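Long-range contact in TRAP dicarboxylate transporter, DctP subunit (Anaerococcus prevoti, PDB 4N91), which binds D-glucuronate, in both its alpha and beta forms, as a solute-binding protein of the TRAP transporter family, probably delivering it for uptake: residues 143-157 and 232-246. Sequence-based numbering, arbitrary orientation.
With BDP (beta-D-glucopyranuronic acid), chain C.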
loop_
_atom_site.group_PDB
_atom_site.type_symbol
_atom_site.label_atom_id
_atom_site.label_comp_id
_atom_site.label_asym_id
_atom_site.label_seq_id
_atom_site.Cartn_x
_atom_site.Cartn_y
_atom_site.Cartn_z
ATOM N N PHE A 143 -1.063 17.794 1.574
ATOM C CA PHE A 143 -0.643 16.758 2.518
ATOM C C PHE A 143 0.828 16.365 2.416
ATOM O O PHE A 143 1.515 16.643 1.425
ATOM C CB PHE A 143 -1.535 15.514 2.364
ATOM C CG PHE A 143 -1.421 14.818 1.029
ATOM C CD1 PHE A 143 -0.449 13.857 0.798
ATOM C CD2 PHE A 143 -2.335 15.086 0.015
ATOM C CE1 PHE A 143 -0.364 13.199 -0.428
ATOM C CE2 PHE A 143 -2.261 14.444 -1.210
ATOM C CZ PHE A 143 -1.294 13.487 -1.436
ATOM N N GLU A 144 1.318 15.707 3.460
ATOM C CA GLU A 144 2.638 15.117 3.402
ATOM C C GLU A 144 2.641 13.768 4.090
ATOM O O GLU A 144 1.851 13.516 5.021
ATOM C CB GLU A 144 3.694 16.049 3.969
ATOM C CG GLU A 144 3.788 16.119 5.441
ATOM C CD GLU A 144 4.889 17.088 5.906
ATOM O OE1 GLU A 144 5.785 17.447 5.112
ATOM O OE2 GLU A 144 4.833 17.510 7.068
ATOM N N GLY A 145 3.515 12.895 3.602
ATOM C CA GLY A 145 3.718 11.589 4.211
ATOM C C GLY A 145 4.469 11.762 5.506
ATOM O O GLY A 145 5.392 12.576 5.595
ATOM N N VAL A 146 4.064 11.004 6.520
ATOM C CA VAL A 146 4.730 11.053 7.811
ATOM C C VAL A 146 5.376 9.730 8.227
ATOM O O VAL A 146 6.333 9.733 9.026
ATOM C CB VAL A 146 3.791 11.551 8.932
ATOM C CG1 VAL A 146 3.386 13.012 8.664
ATOM C CG2 VAL A 146 2.595 10.616 9.122
ATOM N N THR A 147 4.888 8.632 7.652
ATOM C CA THR A 147 5.511 7.324 7.823
ATOM C C THR A 147 4.916 6.363 6.802
ATOM O O THR A 147 4.054 6.756 6.013
ATOM C CB THR A 147 5.390 6.780 9.282
ATOM O OG1 THR A 147 6.255 5.645 9.448
ATOM C CG2 THR A 147 3.988 6.398 9.615
ATOM N N TRP A 148 5.414 5.133 6.812
ATOM C CA TRP A 148 4.916 4.076 5.947
ATOM C C TRP A 148 4.452 2.890 6.799
ATOM O O TRP A 148 4.764 2.777 7.990
ATOM C CB TRP A 148 6.004 3.643 4.969
ATOM C CG TRP A 148 7.166 2.922 5.641
ATOM C CD1 TRP A 148 8.202 3.488 6.354
ATOM C CD2 TRP A 148 7.412 1.512 5.644
ATOM N NE1 TRP A 148 9.062 2.506 6.805
ATOM C CE2 TRP A 148 8.605 1.289 6.371
ATOM C CE3 TRP A 148 6.746 0.418 5.085
ATOM C CZ2 TRP A 148 9.124 0.018 6.573
ATOM C CZ3 TRP A 148 7.271 -0.844 5.281
ATOM C CH2 TRP A 148 8.453 -1.032 6.023
ATOM N N LEU A 149 3.685 2.015 6.168
ATOM C CA LEU A 149 3.201 0.806 6.801
ATOM C C LEU A 149 3.436 -0.336 5.838
ATOM O O LEU A 149 3.347 -0.144 4.621
ATOM C CB LEU A 149 1.706 0.912 7.129
ATOM C CG LEU A 149 1.291 2.163 7.937
ATOM C CD1 LEU A 149 -0.194 2.280 7.948
ATOM C CD2 LEU A 149 1.853 2.185 9.340
ATOM N N ASP A 150 3.697 -1.522 6.374
ATOM C CA ASP A 150 4.005 -2.695 5.570
ATOM C C ASP A 150 2.708 -3.292 5.005
ATOM O O ASP A 150 1.729 -3.489 5.732
ATOM C CB ASP A 150 4.677 -3.735 6.467
ATOM C CG ASP A 150 5.482 -4.772 5.705
ATOM O OD1 ASP A 150 5.338 -4.923 4.475
ATOM O OD2 ASP A 150 6.300 -5.460 6.378
ATOM N N ALA A 151 2.707 -3.554 3.706
ATOM C CA ALA A 151 1.612 -4.265 3.045
ATOM C C ALA A 151 2.160 -5.461 2.257
ATOM O O ALA A 151 1.544 -5.923 1.296
ATOM C CB ALA A 151 0.835 -3.328 2.149
ATOM N N GLY A 152 3.312 -5.990 2.669
ATOM C CA GLY A 152 3.844 -7.192 2.037
ATOM C C GLY A 152 4.095 -7.022 0.556
ATOM O O GLY A 152 4.430 -5.932 0.106
ATOM N N SER A 153 3.940 -8.103 -0.207
ATOM C CA SER A 153 4.101 -8.060 -1.648
ATOM C C SER A 153 2.774 -8.416 -2.321
ATOM O O SER A 153 1.934 -9.084 -1.722
ATOM C CB SER A 153 5.189 -9.038 -2.126
ATOM O OG SER A 153 4.796 -10.376 -1.895
ATOM N N ARG A 154 2.598 -7.936 -3.549
ATOM C CA ARG A 154 1.377 -8.162 -4.297
ATOM C C ARG A 154 1.593 -9.230 -5.352
ATOM O O ARG A 154 2.568 -9.195 -6.106
ATOM C CB ARG A 154 0.901 -6.866 -4.948
ATOM C CG ARG A 154 0.631 -5.784 -3.909
ATOM C CD ARG A 154 0.216 -4.509 -4.492
ATOM N NE ARG A 154 -1.132 -4.496 -5.070
ATOM C CZ ARG A 154 -2.221 -4.084 -4.436
ATOM N NH1 ARG A 154 -2.164 -3.696 -3.163
ATOM N NH2 ARG A 154 -3.379 -4.064 -5.084
ATOM N N SER A 155 0.685 -10.194 -5.381
ATOM C CA SER A 155 0.697 -11.281 -6.333
ATOM C C SER A 155 -0.709 -11.513 -6.874
ATOM O O SER A 155 -1.680 -11.199 -6.191
ATOM C CB SER A 155 1.120 -12.560 -5.631
ATOM O OG SER A 155 2.504 -12.549 -5.332
ATOM N N PHE A 156 -0.807 -12.163 -8.041
ATOM C CA PHE A 156 -2.100 -12.438 -8.675
ATOM C C PHE A 156 -2.883 -13.550 -7.996
ATOM O O PHE A 156 -2.330 -14.589 -7.613
ATOM C CB PHE A 156 -1.882 -12.782 -10.152
ATOM C CG PHE A 156 -1.397 -11.615 -10.957
ATOM C CD1 PHE A 156 -2.218 -10.541 -11.175
ATOM C CD2 PHE A 156 -0.104 -11.585 -11.482
ATOM C CE1 PHE A 156 -1.765 -9.436 -11.882
ATOM C CE2 PHE A 156 0.335 -10.501 -12.187
ATOM C CZ PHE A 156 -0.483 -9.423 -12.384
ATOM N N TYR A 157 -4.187 -13.358 -7.900
ATOM C CA TYR A 157 -5.081 -14.455 -7.538
ATOM C C TYR A 157 -6.304 -14.395 -8.439
ATOM O O TYR A 157 -6.760 -13.330 -8.856
ATOM C CB TYR A 157 -5.477 -14.437 -6.061
ATOM C CG TYR A 157 -5.960 -13.112 -5.477
ATOM C CD1 TYR A 157 -5.060 -12.196 -4.951
ATOM C CD2 TYR A 157 -7.316 -12.794 -5.427
ATOM C CE1 TYR A 157 -5.491 -11.009 -4.376
ATOM C CE2 TYR A 157 -7.755 -11.612 -4.878
ATOM C CZ TYR A 157 -6.837 -10.723 -4.341
ATOM O OH TYR A 157 -7.255 -9.545 -3.758
ATOM N N TYR A 232 -3.775 -18.609 -5.799
ATOM C CA TYR A 232 -2.932 -17.476 -5.444
ATOM C C TYR A 232 -1.524 -17.803 -5.878
ATOM O O TYR A 232 -0.917 -18.744 -5.369
ATOM C CB TYR A 232 -3.001 -17.180 -3.951
ATOM C CG TYR A 232 -2.264 -15.917 -3.508
ATOM C CD1 TYR A 232 -0.900 -15.910 -3.329
ATOM C CD2 TYR A 232 -2.950 -14.748 -3.239
ATOM C CE1 TYR A 232 -0.224 -14.776 -2.905
ATOM C CE2 TYR A 232 -2.273 -13.590 -2.834
ATOM C CZ TYR A 232 -0.900 -13.630 -2.660
ATOM O OH TYR A 232 -0.224 -12.520 -2.259
ATOM N N SER A 233 -1.013 -17.019 -6.821
ATOM C CA SER A 233 0.236 -17.315 -7.502
ATOM C C SER A 233 1.321 -16.263 -7.199
ATOM O O SER A 233 1.203 -15.120 -7.608
ATOM C CB SER A 233 -0.016 -17.393 -9.006
ATOM O OG SER A 233 1.184 -17.658 -9.718
ATOM N N TYR A 234 2.376 -16.677 -6.505
ATOM C CA TYR A 234 3.376 -15.776 -5.970
ATOM C C TYR A 234 4.338 -15.212 -7.011
ATOM O O TYR A 234 5.547 -15.504 -6.990
ATOM C CB TYR A 234 4.160 -16.489 -4.876
ATOM C CG TYR A 234 3.516 -16.537 -3.494
ATOM C CD1 TYR A 234 3.521 -15.416 -2.675
ATOM C CD2 TYR A 234 2.958 -17.695 -2.987
ATOM C CE1 TYR A 234 2.982 -15.441 -1.423
ATOM C CE2 TYR A 234 2.394 -17.721 -1.716
ATOM C CZ TYR A 234 2.434 -16.585 -0.936
ATOM O OH TYR A 234 1.925 -16.607 0.330
ATOM N N ASP A 235 3.808 -14.412 -7.920
ATOM C CA ASP A 235 4.662 -13.724 -8.871
ATOM C C ASP A 235 5.346 -12.520 -8.204
ATOM O O ASP A 235 6.374 -12.050 -8.683
ATOM C CB ASP A 235 3.886 -13.305 -10.103
ATOM C CG ASP A 235 2.891 -12.212 -9.821
ATOM O OD1 ASP A 235 1.994 -12.465 -9.000
ATOM O OD2 ASP A 235 3.000 -11.111 -10.419
HETATM N N MSE A 236 4.754 -12.033 -7.110
HETATM C CA MSE A 236 5.320 -10.962 -6.266
HETATM C C MSE A 236 5.831 -9.750 -7.073
HETATM O O MSE A 236 6.994 -9.307 -6.941
HETATM C CB MSE A 236 6.414 -11.549 -5.357
HETATM C CG MSE A 236 5.867 -12.571 -4.373
HETATM SE SE MSE A 236 7.259 -13.508 -3.380
HETATM C CE MSE A 236 7.844 -11.993 -2.310
ATOM N N HIS A 237 4.937 -9.175 -7.869
ATOM C CA HIS A 237 5.329 -8.149 -8.826
ATOM C C HIS A 237 5.651 -6.813 -8.200
ATOM O O HIS A 237 6.423 -6.041 -8.774
ATOM C CB HIS A 237 4.292 -7.960 -9.932
ATOM C CG HIS A 237 2.877 -7.900 -9.453
ATOM N ND1 HIS A 237 2.032 -8.980 -9.547
ATOM C CD2 HIS A 237 2.140 -6.894 -8.925
ATOM C CE1 HIS A 237 0.847 -8.658 -9.073
ATOM N NE2 HIS A 237 0.881 -7.399 -8.693
ATOM N N GLN A 238 5.081 -6.526 -7.039
ATOM C CA GLN A 238 5.348 -5.254 -6.366
ATOM C C GLN A 238 5.384 -5.415 -4.862
ATOM O O GLN A 238 4.756 -6.340 -4.293
ATOM C CB GLN A 238 4.299 -4.199 -6.674
ATOM C CG GLN A 238 4.225 -3.737 -8.103
ATOM C CD GLN A 238 2.930 -3.000 -8.345
ATOM O OE1 GLN A 238 1.809 -3.538 -8.135
ATOM N NE2 GLN A 238 3.051 -1.762 -8.750
HETATM N N MSE A 239 6.129 -4.505 -4.227
HETATM C CA MSE A 239 6.075 -4.301 -2.788
HETATM C C MSE A 239 5.691 -2.847 -2.607
HETATM O O MSE A 239 6.529 -1.952 -2.733
HETATM C CB MSE A 239 7.394 -4.616 -2.095
HETATM C CG MSE A 239 7.848 -5.993 -2.380
HETATM SE SE MSE A 239 9.463 -6.409 -1.383
HETATM C CE MSE A 239 8.582 -7.190 0.211
ATOM N N VAL A 240 4.411 -2.618 -2.340
ATOM C CA VAL A 240 3.862 -1.260 -2.407
ATOM C C VAL A 240 3.578 -0.774 -1.000
ATOM O O VAL A 240 2.712 -1.315 -0.304
ATOM C CB VAL A 240 2.559 -1.190 -3.244
ATOM C CG1 VAL A 240 2.076 0.253 -3.343
ATOM C CG2 VAL A 240 2.778 -1.781 -4.649
ATOM N N PRO A 241 4.321 0.237 -0.549
ATOM C CA PRO A 241 4.056 0.661 0.827
ATOM C C PRO A 241 2.718 1.347 0.969
ATOM O O PRO A 241 2.276 2.041 0.050
ATOM C CB PRO A 241 5.197 1.648 1.122
ATOM C CG PRO A 241 5.587 2.199 -0.243
ATOM C CD PRO A 241 5.379 1.032 -1.200
ATOM N N ASP A 242 2.082 1.170 2.114
ATOM C CA ASP A 242 1.008 2.053 2.533
ATOM C C ASP A 242 1.653 3.283 3.170
ATOM O O ASP A 242 2.671 3.186 3.885
ATOM C CB ASP A 242 0.073 1.344 3.520
ATOM C CG ASP A 242 -0.851 0.343 2.862
ATOM O OD1 ASP A 242 -1.194 0.507 1.658
ATOM O OD2 ASP A 242 -1.275 -0.598 3.572
ATOM N N ILE A 243 1.093 4.445 2.883
ATOM C CA ILE A 243 1.652 5.704 3.357
ATOM C C ILE A 243 0.664 6.379 4.292
ATOM O O ILE A 243 -0.528 6.485 3.984
ATOM C CB ILE A 243 1.940 6.660 2.185
ATOM C CG1 ILE A 243 2.780 5.958 1.112
ATOM C CG2 ILE A 243 2.622 7.929 2.687
ATOM C CD1 ILE A 243 4.187 5.555 1.543
ATOM N N VAL A 244 1.145 6.819 5.447
ATOM C CA VAL A 244 0.332 7.627 6.337
ATOM C C VAL A 244 0.535 9.072 5.947
ATOM O O VAL A 244 1.668 9.573 5.978
ATOM C CB VAL A 244 0.749 7.416 7.795
ATOM C CG1 VAL A 244 -0.161 8.158 8.726
ATOM C CG2 VAL A 244 0.775 5.913 8.114
ATOM N N ILE A 245 -0.545 9.722 5.526
ATOM C CA ILE A 245 -0.465 11.108 5.108
ATOM C C ILE A 245 -1.222 11.993 6.085
ATOM O O ILE A 245 -2.233 11.592 6.645
ATOM C CB ILE A 245 -0.987 11.330 3.648
ATOM C CG1 ILE A 245 -2.451 10.940 3.503
ATOM C CG2 ILE A 245 -0.116 10.596 2.642
ATOM C CD1 ILE A 245 -3.070 11.402 2.185
ATOM N N ALA A 246 -0.702 13.194 6.299
ATOM C CA ALA A 246 -1.338 14.165 7.175
ATOM C C ALA A 246 -1.583 15.481 6.433
ATOM O O ALA A 246 -0.795 15.877 5.569
ATOM C CB ALA A 246 -0.458 14.405 8.393
HETATM C C1 BDP C . -3.781 -3.376 0.489
HETATM C C2 BDP C . -3.275 -2.085 0.944
HETATM C C3 BDP C . -4.371 -1.060 0.925
HETATM C C4 BDP C . -4.920 -0.910 -0.387
HETATM C C5 BDP C . -5.377 -2.227 -0.879
HETATM C C6 BDP C . -5.840 -2.166 -2.358
HETATM O O2 BDP C . -3.047 -2.340 2.386
HETATM O O3 BDP C . -3.863 0.223 1.420
HETATM O O4 BDP C . -5.896 -0.004 -0.477
HETATM O O5 BDP C . -4.284 -3.210 -0.837
HETATM O O6A BDP C . -6.736 -1.329 -2.601
HETATM O O1 BDP C . -2.623 -4.221 0.269
HETATM O O6B BDP C . -5.480 -3.072 -3.143
HETATM O O HOH W 1 -0.921 -3.072 5.192
HETATM O O HOH W 2 4.134 -3.344 1.152
HETATM O O HOH W 3 2.362 -4.459 -1.410
HETATM O O HOH W 4 2.574 -12.007 -2.649
#
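R154 and Q238 meet through their backbones, R154 N donating to Q238 O at 2.8 Å, while R154 O lies over the centre of the H237 ring. R154 CD rests on V240 CG2, and a bend at chi3 (71°) swings the guanidinium toward glucuronate, where NH2 donates to O6B at 3.0 Å and NH1 to the ring oxygen O5, which lies in the guanidinium plane at its edge. E214 holds R154 NE in a salt bridge, a second-shell contact that helps fix the group's rotation. Residues 143-157 and 232-246 illustrate the two antiparallel connections that, as in other TRAP solute-binding proteins, run between the sheets of the two lobes beside the ligand cleft. Around G152 and V240, where direct backbone bonds give way, water 3 accepts from V240 N and lies 3.0 Å from G152 O. In one lobe V244 CG2 lies beside T147 CG2 at 3.6 Å and touches L149 CD1 at 3.8 Å, and V244 CG1 meets V146 CG2. In the other, Y232 sets its hydroxyl end against S155 CB, the OH bonded to N215 O and accepting a hydrogen bond from water 4. S155 OG accepts from M236 N at 2.9 Å, and D235 OD1 takes F156 N nearly along its C-O axis.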